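Local coordinates for hypothetical protein aq_1447 (Aquifex aeolicus, PDB 1YVU), which uses short single-stranded DNA guides to bind complementary RNA targets and cut them, with magnesium as the preferred metal for cleavage, at residues A[91-102]-A[143-153]. Residues are numbered along the deposited sequence; the frame is centred on the assembly and turned at random.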
ATOM      1  N   PHE A  91      22.429 -17.893 -11.749  1.00 42.94           N
ATOM      2  CA  PHE A  91      21.835 -17.670 -10.427  1.00 39.59           C
ATOM      3  C   PHE A  91      20.849 -18.756 -10.058  1.00 39.74           C
ATOM      4  O   PHE A  91      20.321 -19.453 -10.934  1.00 41.09           O
ATOM      5  CB  PHE A  91      21.072 -16.346 -10.361  1.00 39.42           C
ATOM      6  CG  PHE A  91      21.853 -15.153 -10.814  1.00 34.96           C
ATOM      7  CD1 PHE A  91      21.784 -14.719 -12.156  1.00 38.11           C
ATOM      8  CD2 PHE A  91      22.639 -14.419  -9.898  1.00 38.47           C
ATOM      9  CE1 PHE A  91      22.492 -13.556 -12.585  1.00 36.18           C
ATOM     10  CE2 PHE A  91      23.354 -13.250 -10.310  1.00 35.01           C
ATOM     11  CZ  PHE A  91      23.274 -12.824 -11.656  1.00 33.51           C
ATOM     12  N   GLN A  92      20.531 -18.816  -8.761  1.00 42.03           N
ATOM     13  CA  GLN A  92      19.569 -19.777  -8.191  1.00 40.53           C
ATOM     14  C   GLN A  92      18.269 -19.058  -7.777  1.00 37.86           C
ATOM     15  O   GLN A  92      17.187 -19.668  -7.684  1.00 39.23           O
ATOM     16  CB  GLN A  92      20.185 -20.468  -6.974  1.00 42.63           C
ATOM     17  CG  GLN A  92      21.601 -21.015  -7.224  1.00 39.34           C
ATOM     18  CD  GLN A  92      22.177 -21.763  -6.044  1.00 34.10           C
ATOM     19  OE1 GLN A  92      21.602 -21.762  -4.948  1.00 29.76           O
ATOM     20  NE2 GLN A  92      23.326 -22.414  -6.263  1.00 27.16           N
ATOM     21  N   ASN A  93      18.407 -17.764  -7.493  1.00 39.55           N
ATOM     22  CA  ASN A  93      17.308 -16.903  -7.095  1.00 40.33           C
ATOM     23  C   ASN A  93      17.318 -15.593  -7.878  1.00 38.85           C
ATOM     24  O   ASN A  93      18.348 -15.123  -8.393  1.00 27.58           O
ATOM     25  CB  ASN A  93      17.402 -16.523  -5.608  1.00 48.96           C
ATOM     26  CG  ASN A  93      17.312 -17.704  -4.686  1.00 51.46           C
ATOM     27  OD1 ASN A  93      16.612 -18.684  -4.960  1.00 58.77           O
ATOM     28  ND2 ASN A  93      18.030 -17.624  -3.575  1.00 50.90           N
ATOM     29  N   GLU A  94      16.147 -14.968  -7.848  1.00 41.37           N
ATOM     30  CA  GLU A  94      15.876 -13.673  -8.459  1.00 37.89           C
ATOM     31  C   GLU A  94      16.539 -12.675  -7.532  1.00 37.49           C
ATOM     32  O   GLU A  94      17.017 -11.613  -7.974  1.00 39.28           O
ATOM     33  CB  GLU A  94      14.366 -13.413  -8.444  1.00 39.22           C
ATOM     34  CG  GLU A  94      13.555 -14.567  -8.957  1.00 35.61           C
ATOM     35  CD  GLU A  94      12.730 -15.304  -7.907  1.00 38.79           C
ATOM     36  OE1 GLU A  94      12.950 -16.523  -7.735  1.00 36.67           O
ATOM     37  OE2 GLU A  94      11.823 -14.686  -7.311  1.00 33.29           O
ATOM     38  N   ARG A  95      16.530 -13.046  -6.241  1.00 37.48           N
ATOM     39  CA  ARG A  95      17.093 -12.269  -5.145  1.00 34.87           C
ATOM     40  C   ARG A  95      18.564 -12.008  -5.396  1.00 32.85           C
ATOM     41  O   ARG A  95      18.989 -10.854  -5.367  1.00 40.97           O
ATOM     42  CB  ARG A  95      16.907 -12.980  -3.793  1.00 31.55           C
ATOM     43  CG  ARG A  95      17.599 -12.262  -2.589  1.00 25.74           C
ATOM     44  CD  ARG A  95      17.574 -13.044  -1.285  1.00 20.85           C
ATOM     45  NE  ARG A  95      18.014 -14.435  -1.434  1.00 29.43           N
ATOM     46  CZ  ARG A  95      19.281 -14.849  -1.499  1.00 24.99           C
ATOM     47  NH1 ARG A  95      20.282 -13.992  -1.433  1.00 19.25           N
ATOM     48  NH2 ARG A  95      19.551 -16.140  -1.579  1.00 33.08           N
ATOM     49  N   GLU A  96      19.307 -13.067  -5.728  1.00 30.91           N
ATOM     50  CA  GLU A  96      20.744 -12.971  -6.002  1.00 30.77           C
ATOM     51  C   GLU A  96      21.015 -12.069  -7.187  1.00 30.21           C
ATOM     52  O   GLU A  96      21.885 -11.185  -7.104  1.00 31.52           O
ATOM     53  CB  GLU A  96      21.340 -14.341  -6.267  1.00 35.41           C
ATOM     54  CG  GLU A  96      21.188 -15.302  -5.117  1.00 40.18           C
ATOM     55  CD  GLU A  96      21.723 -16.685  -5.422  1.00 41.37           C
ATOM     56  OE1 GLU A  96      22.399 -16.855  -6.464  1.00 40.84           O
ATOM     57  OE2 GLU A  96      21.458 -17.606  -4.608  1.00 44.72           O
ATOM     58  N   CYS A  97      20.176 -12.204  -8.222  1.00 25.62           N
ATOM     59  CA  CYS A  97      20.280 -11.403  -9.444  1.00 18.46           C
ATOM     60  C   CYS A  97      20.128  -9.913  -9.138  1.00 17.80           C
ATOM     61  O   CYS A  97      20.944  -9.085  -9.570  1.00 16.61           O
ATOM     62  CB  CYS A  97      19.254 -11.890 -10.470  1.00 13.95           C
ATOM     63  SG  CYS A  97      19.266 -10.960 -11.986  1.00 10.00           S
ATOM     64  N   GLN A  98      19.135  -9.610  -8.307  1.00 11.02           N
ATOM     65  CA  GLN A  98      18.862  -8.252  -7.874  1.00  5.41           C
ATOM     66  C   GLN A  98      20.008  -7.676  -7.038  1.00  4.98           C
ATOM     67  O   GLN A  98      20.555  -6.625  -7.369  1.00  2.06           O
ATOM     68  CB  GLN A  98      17.599  -8.280  -7.071  1.00  9.37           C
ATOM     69  CG  GLN A  98      17.090  -6.956  -6.636  1.00  5.99           C
ATOM     70  CD  GLN A  98      16.114  -7.188  -5.543  1.00 10.05           C
ATOM     71  OE1 GLN A  98      16.504  -7.195  -4.344  1.00 11.19           O
ATOM     72  NE2 GLN A  98      14.871  -7.551  -5.927  1.00  4.20           N
ATOM     73  N   GLU A  99      20.413  -8.437  -6.023  1.00  2.23           N
ATOM     74  CA  GLU A  99      21.481  -8.059  -5.113  1.00  8.28           C
ATOM     75  C   GLU A  99      22.704  -7.669  -5.889  1.00 13.09           C
ATOM     76  O   GLU A  99      23.158  -6.522  -5.769  1.00 13.60           O
ATOM     77  CB  GLU A  99      21.822  -9.179  -4.161  1.00  2.00           C
ATOM     78  CG  GLU A  99      20.693  -9.496  -3.246  1.00  6.51           C
ATOM     79  CD  GLU A  99      21.068 -10.473  -2.169  1.00 20.03           C
ATOM     80  OE1 GLU A  99      22.179 -11.035  -2.214  1.00 17.58           O
ATOM     81  OE2 GLU A  99      20.265 -10.656  -1.231  1.00 20.34           O
ATOM     82  N   LEU A 100      23.095  -8.537  -6.828  1.00 14.86           N
ATOM     83  CA  LEU A 100      24.269  -8.284  -7.665  1.00 17.15           C
ATOM     84  C   LEU A 100      24.019  -7.120  -8.658  1.00 16.67           C
ATOM     85  O   LEU A 100      24.791  -6.164  -8.674  1.00 11.73           O
ATOM     86  CB  LEU A 100      24.700  -9.571  -8.386  1.00 15.92           C
ATOM     87  CG  LEU A 100      26.125  -9.505  -8.952  1.00 21.12           C
ATOM     88  CD1 LEU A 100      27.074  -9.941  -7.881  1.00 20.29           C
ATOM     89  CD2 LEU A 100      26.305 -10.356 -10.226  1.00  8.50           C
ATOM     90  N   PHE A 101      22.888  -7.138  -9.373  1.00 14.44           N
ATOM     91  CA  PHE A 101      22.554  -6.074 -10.330  1.00 18.46           C
ATOM     92  C   PHE A 101      22.606  -4.668  -9.713  1.00 24.86           C
ATOM     93  O   PHE A 101      23.232  -3.770 -10.277  1.00 22.17           O
ATOM     94  CB  PHE A 101      21.166  -6.318 -10.956  1.00 20.16           C
ATOM     95  CG  PHE A 101      20.758  -5.293 -12.022  1.00 25.48           C
ATOM     96  CD1 PHE A 101      21.402  -5.245 -13.289  1.00 19.31           C
ATOM     97  CD2 PHE A 101      19.726  -4.371 -11.767  1.00 26.12           C
ATOM     98  CE1 PHE A 101      21.014  -4.283 -14.288  1.00 20.77           C
ATOM     99  CE2 PHE A 101      19.332  -3.403 -12.759  1.00 25.13           C
ATOM    100  CZ  PHE A 101      19.981  -3.364 -14.017  1.00 24.71           C
ATOM    101  N   ARG A 102      21.970  -4.510  -8.547  1.00 26.42           N
ATOM    102  CA  ARG A 102      21.891  -3.235  -7.825  1.00 28.91           C
ATOM    103  C   ARG A 102      23.239  -2.612  -7.505  1.00 26.95           C
ATOM    104  O   ARG A 102      23.469  -1.426  -7.727  1.00 29.38           O
ATOM    105  CB  ARG A 102      21.117  -3.414  -6.528  1.00 30.32           C
ATOM    106  CG  ARG A 102      19.621  -3.466  -6.704  1.00 30.82           C
ATOM    107  CD  ARG A 102      18.940  -3.448  -5.351  1.00 39.26           C
ATOM    108  NE  ARG A 102      17.490  -3.315  -5.498  1.00 44.56           N
ATOM    109  CZ  ARG A 102      16.592  -3.676  -4.580  1.00 46.39           C
ATOM    110  NH1 ARG A 102      16.982  -4.201  -3.419  1.00 46.35           N
ATOM    111  NH2 ARG A 102      15.293  -3.550  -4.840  1.00 44.24           N
ATOM    112  N   GLU A 143      14.361  -0.518  -8.892  1.00 50.07           N
ATOM    113  CA  GLU A 143      14.538  -1.737  -9.706  1.00 45.28           C
ATOM    114  C   GLU A 143      14.448  -2.966  -8.811  1.00 47.67           C
ATOM    115  O   GLU A 143      15.059  -3.026  -7.735  1.00 50.48           O
ATOM    116  CB  GLU A 143      15.923  -1.832 -10.382  1.00 44.07           C
ATOM    117  CG  GLU A 143      16.448  -0.616 -11.103  1.00 36.04           C
ATOM    118  CD  GLU A 143      17.008   0.424 -10.163  1.00 34.03           C
ATOM    119  OE1 GLU A 143      17.343   0.093  -9.003  1.00 32.63           O
ATOM    120  OE2 GLU A 143      17.116   1.588 -10.592  1.00 38.03           O
ATOM    121  N   LYS A 144      13.702  -3.949  -9.272  1.00 47.35           N
ATOM    122  CA  LYS A 144      13.567  -5.209  -8.568  1.00 41.64           C
ATOM    123  C   LYS A 144      13.607  -6.298  -9.644  1.00 40.07           C
ATOM    124  O   LYS A 144      13.137  -6.081 -10.767  1.00 42.27           O
ATOM    125  CB  LYS A 144      12.268  -5.242  -7.762  1.00 37.05           C
ATOM    126  CG  LYS A 144      12.448  -4.762  -6.348  1.00 45.00           C
ATOM    127  CD  LYS A 144      11.153  -4.322  -5.735  1.00 44.00           C
ATOM    128  CE  LYS A 144      11.405  -3.760  -4.350  1.00 49.81           C
ATOM    129  NZ  LYS A 144      10.311  -2.815  -3.954  1.00 57.02           N
ATOM    130  N   VAL A 145      14.280  -7.408  -9.353  1.00 39.02           N
ATOM    131  CA  VAL A 145      14.356  -8.512 -10.301  1.00 33.56           C
ATOM    132  C   VAL A 145      13.332  -9.574  -9.939  1.00 29.87           C
ATOM    133  O   VAL A 145      13.355 -10.113  -8.840  1.00 34.16           O
ATOM    134  CB  VAL A 145      15.774  -9.112 -10.387  1.00 32.38           C
ATOM    135  CG1 VAL A 145      15.768 -10.392 -11.202  1.00 36.21           C
ATOM    136  CG2 VAL A 145      16.728  -8.087 -11.027  1.00 33.91           C
ATOM    137  N   LEU A 146      12.395  -9.792 -10.859  1.00 28.78           N
ATOM    138  CA  LEU A 146      11.319 -10.782 -10.730  1.00 21.58           C
ATOM    139  C   LEU A 146      11.597 -11.962 -11.651  1.00 16.84           C
ATOM    140  O   LEU A 146      12.578 -11.947 -12.384  1.00 14.65           O
ATOM    141  CB  LEU A 146       9.948 -10.169 -11.058  1.00 14.33           C
ATOM    142  CG  LEU A 146       9.479  -8.850 -10.423  1.00  2.00           C
ATOM    143  CD1 LEU A 146       7.991  -8.792 -10.542  1.00  2.00           C
ATOM    144  CD2 LEU A 146       9.896  -8.708  -8.947  1.00  3.19           C
ATOM    145  N   LYS A 147      10.732 -12.968 -11.617  1.00 21.17           N
ATOM    146  CA  LYS A 147      10.913 -14.183 -12.398  1.00 27.00           C
ATOM    147  C   LYS A 147       9.615 -14.457 -13.079  1.00 30.31           C
ATOM    148  O   LYS A 147       8.584 -14.549 -12.402  1.00 38.63           O
ATOM    149  CB  LYS A 147      11.183 -15.351 -11.456  1.00 22.29           C
ATOM    150  CG  LYS A 147      11.750 -16.607 -12.066  1.00 27.48           C
ATOM    151  CD  LYS A 147      11.974 -17.652 -10.987  1.00 23.04           C
ATOM    152  CE  LYS A 147      12.233 -19.021 -11.585  1.00 28.11           C
ATOM    153  NZ  LYS A 147      12.212 -20.065 -10.527  1.00 34.33           N
ATOM    154  N   SER A 148       9.675 -14.694 -14.387  1.00 40.38           N
ATOM    155  CA  SER A 148       8.476 -14.981 -15.173  1.00 41.67           C
ATOM    156  C   SER A 148       7.894 -16.377 -14.905  1.00 40.91           C
ATOM    157  O   SER A 148       8.442 -17.176 -14.118  1.00 39.95           O
ATOM    158  CB  SER A 148       8.760 -14.810 -16.673  1.00 47.52           C
ATOM    159  OG  SER A 148       9.741 -15.731 -17.143  1.00 57.66           O
ATOM    160  N   GLU A 149       6.774 -16.651 -15.569  1.00 40.70           N
ATOM    161  CA  GLU A 149       6.068 -17.926 -15.473  1.00 41.94           C
ATOM    162  C   GLU A 149       6.979 -19.018 -16.042  1.00 40.02           C
ATOM    163  O   GLU A 149       7.261 -20.026 -15.377  1.00 46.80           O
ATOM    164  CB  GLU A 149       4.766 -17.839 -16.290  1.00 39.16           C
ATOM    165  CG  GLU A 149       3.793 -19.009 -16.088  1.00 32.51           C
ATOM    166  CD  GLU A 149       2.637 -19.025 -17.084  1.00 31.90           C
ATOM    167  OE1 GLU A 149       2.613 -18.215 -18.037  1.00 23.09           O
ATOM    168  OE2 GLU A 149       1.740 -19.870 -16.897  1.00 31.01           O
ATOM    169  N   GLU A 150       7.550 -18.695 -17.205  1.00 39.48           N
ATOM    170  CA  GLU A 150       8.429 -19.568 -17.968  1.00 39.62           C
ATOM    171  C   GLU A 150       9.778 -19.828 -17.299  1.00 36.62           C
ATOM    172  O   GLU A 150      10.348 -20.918 -17.465  1.00 42.86           O
ATOM    173  CB  GLU A 150       8.610 -18.994 -19.369  1.00 38.10           C
ATOM    174  CG  GLU A 150       7.339 -18.386 -19.954  1.00 42.32           C
ATOM    175  CD  GLU A 150       7.310 -18.434 -21.467  1.00 45.07           C
ATOM    176  OE1 GLU A 150       8.198 -17.815 -22.103  1.00 47.93           O
ATOM    177  OE2 GLU A 150       6.395 -19.087 -22.024  1.00 34.89           O
ATOM    178  N   GLY A 151      10.269 -18.844 -16.539  1.00 37.15           N
ATOM    179  CA  GLY A 151      11.528 -19.007 -15.832  1.00 33.27           C
ATOM    180  C   GLY A 151      12.634 -17.979 -16.020  1.00 33.89           C
ATOM    181  O   GLY A 151      13.696 -18.109 -15.362  1.00 35.81           O
ATOM    182  N   TYR A 152      12.404 -16.978 -16.887  1.00 33.73           N
ATOM    183  CA  TYR A 152      13.387 -15.916 -17.164  1.00 34.47           C
ATOM    184  C   TYR A 152      13.262 -14.828 -16.107  1.00 34.49           C
ATOM    185  O   TYR A 152      12.168 -14.596 -15.569  1.00 29.02           O
ATOM    186  CB  TYR A 152      13.174 -15.289 -18.555  1.00 38.49           C
ATOM    187  CG  TYR A 152      13.053 -16.300 -19.678  1.00 59.81           C
ATOM    188  CD1 TYR A 152      14.180 -16.690 -20.452  1.00 61.20           C
ATOM    189  CD2 TYR A 152      11.830 -16.965 -19.917  1.00 61.53           C
ATOM    190  CE1 TYR A 152      14.083 -17.761 -21.441  1.00 66.40           C
ATOM    191  CE2 TYR A 152      11.722 -18.023 -20.893  1.00 62.99           C
ATOM    192  CZ  TYR A 152      12.842 -18.420 -21.643  1.00 63.43           C
ATOM    193  OH  TYR A 152      12.707 -19.481 -22.532  1.00 55.84           O
ATOM    194  N   PHE A 153      14.391 -14.199 -15.779  1.00 34.77           N
ATOM    195  CA  PHE A 153      14.400 -13.103 -14.810  1.00 30.11           C
ATOM    196  C   PHE A 153      13.995 -11.810 -15.500  1.00 31.24           C
ATOM    197  O   PHE A 153      14.371 -11.562 -16.651  1.00 33.64           O
ATOM    198  CB  PHE A 153      15.769 -12.947 -14.152  1.00 28.05           C
ATOM    199  CG  PHE A 153      16.150 -14.098 -13.244  1.00 27.72           C
ATOM    200  CD1 PHE A 153      17.506 -14.391 -12.993  1.00 31.46           C
ATOM    201  CD2 PHE A 153      15.163 -14.890 -12.619  1.00 19.61           C
ATOM    202  CE1 PHE A 153      17.873 -15.450 -12.137  1.00 20.50           C
ATOM    203  CE2 PHE A 153      15.522 -15.947 -11.765  1.00 16.75           C
ATOM    204  CZ  PHE A 153      16.882 -16.227 -11.525  1.00 15.04           C
TER
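Val145 and Phe153 pack against Cys97, Glu94 and Gln98 where a helix lies on an antiparallel beta-sheet. Helix 94-102 belongs to the N-terminal domain of this argonaute. Strand 143-147 belongs to linker L1 and turns back through a hairpin into strand 153-165. Helix and strand run nearly antiparallel, at 155°, with their axes 7.3 Å apart at closest approach.

The close-packed part centres on two side chains of the hairpin. Val145 presses CG1 against Cys97 SG at 3.6 Å, while its CG2 lies on the backbone of Gln98. Cys97 turns SG anti to its own N (chi1 179°), which brings the sulfur to Val145 and obliquely beside the Phe153 ring. Glu94 CA sits over one face, a CH-pi contact 4.2 Å from the centroid of the Phe153 ring. Phe91 CB meets the ring edge at Phe153 CE1, 3.8 Å away. With Phe153 replaced by an alanine, Glu94 CA and Phe91 CB would probably lose their shared partner and a gap would open beside Cys97. Trp303 of strand 303-305 also touches Phe91 and Cys97.

The solvent side, with the partly exposed Lys147, Lys144 and Arg102, is looser and more polar. Glu94 bends at chi2 and crosses Lys147 at about a right angle. Its CG rests on Lys147 CB, but Glu94 OE1 stays 4.6 Å from Lys147 NZ, beyond a salt bridge. Gln98 and Lys144 run side by side, with Gln98 NE2 3.7 Å from Lys144 CG. Glu143 is buried. Its carboxylate is bound by Lys111 (salt bridge) and by the Tyr294 hydroxyl (hydrogen bond). Its backbone O takes the Arg102 guanidinium edge-on. The bond from Arg102 NE is weak; Arg102 NH2 lies 3.0 Å from Glu143 O, with an N-H...O angle of 154°.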